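Local coordinates for cobalamin-binding protein (Desulfitobacterium hafniense, PDB 4JGI) that binds methylcobalamin and probably serves as the corrinoid-carrying component of an O-demethylase system, at residues A[37-40]-A[41-45]. Numbering follows the deposited sequence.
Sequences ELIK and AFQQG
Leu38 and Phe42, one turn apart on helix 32-54, meet through an isobutyl group laid over one face of the phenyl ring. Followed outward from CB, the Phe42 side chain first skirts backbone oxygens, CB lying 3.6 Å from Ile39 O and CG equally near Leu38 O. CD1 and CD2 still neighbour Leu38 O, CD2 also nearing Leu38 CG. Farther out, CE2 meets Leu38 CG at 3.8 Å, while CE1 and CZ share Leu38 CD1. That methyl makes a CH-pi contact, 4.0 Å from the ring centroid and 20° off the normal. Leu38 CG stands anti to its backbone N (chi1 -175°), which carries the branched end forward along the helix to the ring. Phe42 N also donates to Leu38 O (2.9 Å, N-H...O 168°), an i to i+4 helical bond. On the neighbouring flank, Ile39 CG2 lies beside the amide oxygen of partly exposed Gln43, whose CG packs on Ile39 O. Val22 and Val23 of helix 16-29 and Leu70 of helix 60-77 also touch Phe42, so a flat, broad residue suits this interhelical position. With an alanine at Phe42, Leu38 would probably lose its ring face and a gap open between the three helices. Dispersion inward and backbone hydrogen bonding along the axis thus mark an amphipathic helix of the N-terminal helical region.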
loop_
_atom_site.group_PDB
_atom_site.type_symbol
_atom_site.label_atom_id
_atom_site.label_comp_id
_atom_site.label_asym_id
_atom_site.label_seq_id
_atom_site.Cartn_x
_atom_site.Cartn_y
_atom_site.Cartn_z
ATOM N N GLU A 37 -0.362 2.789 -19.459
ATOM C CA GLU A 37 0.934 3.418 -19.332
ATOM C C GLU A 37 0.925 4.631 -18.344
ATOM O O GLU A 37 1.853 4.830 -17.577
ATOM C CB GLU A 37 1.518 3.859 -20.693
ATOM C CG GLU A 37 1.953 2.686 -21.585
ATOM C CD GLU A 37 2.372 3.047 -23.000
ATOM O OE1 GLU A 37 2.226 4.233 -23.399
ATOM O OE2 GLU A 37 2.845 2.121 -23.727
ATOM N N LEU A 38 -0.165 5.404 -18.409
ATOM C CA LEU A 38 -0.340 6.546 -17.565
ATOM C C LEU A 38 -0.466 6.109 -16.101
ATOM O O LEU A 38 0.153 6.692 -15.211
ATOM C CB LEU A 38 -1.531 7.394 -17.990
ATOM C CG LEU A 38 -1.669 8.674 -17.178
ATOM C CD1 LEU A 38 -0.464 9.575 -17.255
ATOM C CD2 LEU A 38 -2.945 9.420 -17.594
ATOM N N ILE A 39 -1.219 5.063 -15.882
ATOM C CA ILE A 39 -1.323 4.476 -14.528
ATOM C C ILE A 39 0.021 4.099 -13.977
ATOM O O ILE A 39 0.377 4.473 -12.822
ATOM C CB ILE A 39 -2.256 3.291 -14.549
ATOM C CG1 ILE A 39 -3.691 3.794 -14.767
ATOM C CG2 ILE A 39 -2.176 2.466 -13.249
ATOM C CD1 ILE A 39 -4.638 2.700 -15.192
ATOM N N LYS A 40 0.847 3.425 -14.790
ATOM C CA LYS A 40 2.190 3.076 -14.342
ATOM C C LYS A 40 3.045 4.304 -14.012
ATOM O O LYS A 40 3.773 4.355 -13.013
ATOM C CB LYS A 40 2.909 2.211 -15.396
ATOM C CG LYS A 40 4.274 1.681 -15.002
ATOM C CD LYS A 40 4.376 0.194 -14.549
ATOM C CE LYS A 40 5.833 -0.172 -14.149
ATOM N NZ LYS A 40 6.302 -1.623 -14.052
ATOM N N ALA A 41 2.917 5.349 -14.824
ATOM C CA ALA A 41 3.626 6.558 -14.540
ATOM C C ALA A 41 3.188 7.219 -13.218
ATOM O O ALA A 41 4.007 7.728 -12.459
ATOM C CB ALA A 41 3.467 7.545 -15.687
ATOM N N PHE A 42 1.864 7.255 -12.981
ATOM C CA PHE A 42 1.396 7.728 -11.713
ATOM C C PHE A 42 1.871 6.915 -10.520
ATOM O O PHE A 42 2.235 7.465 -9.438
ATOM C CB PHE A 42 -0.132 7.871 -11.742
ATOM C CG PHE A 42 -0.662 8.977 -12.600
ATOM C CD1 PHE A 42 0.051 10.148 -12.867
ATOM C CD2 PHE A 42 -2.000 8.880 -13.048
ATOM C CE1 PHE A 42 -0.521 11.224 -13.605
ATOM C CE2 PHE A 42 -2.579 9.941 -13.751
ATOM C CZ PHE A 42 -1.826 11.077 -14.058
ATOM N N GLN A 43 1.964 5.637 -10.687
ATOM C CA GLN A 43 2.478 4.747 -9.617
ATOM C C GLN A 43 3.968 5.074 -9.321
ATOM O O GLN A 43 4.432 5.044 -8.197
ATOM C CB GLN A 43 2.215 3.268 -10.024
ATOM C CG GLN A 43 0.756 2.903 -9.953
ATOM C CD GLN A 43 0.378 1.497 -10.347
ATOM O OE1 GLN A 43 -0.824 1.106 -10.248
ATOM N NE2 GLN A 43 1.335 0.758 -10.798
ATOM N N GLN A 44 4.759 5.366 -10.354
ATOM C CA GLN A 44 6.102 5.752 -10.182
ATOM C C GLN A 44 6.140 7.067 -9.458
ATOM O O GLN A 44 6.989 7.293 -8.588
ATOM C CB GLN A 44 6.732 5.805 -11.547
ATOM C CG GLN A 44 7.755 6.906 -11.749
ATOM C CD GLN A 44 8.317 6.912 -13.178
ATOM O OE1 GLN A 44 7.874 6.126 -14.037
ATOM N NE2 GLN A 44 9.274 7.804 -13.439
ATOM N N GLY A 45 5.235 7.985 -9.778
ATOM C CA GLY A 45 5.186 9.222 -9.032
ATOM C C GLY A 45 4.837 9.142 -7.558
ATOM O O GLY A 45 5.302 9.931 -6.728
#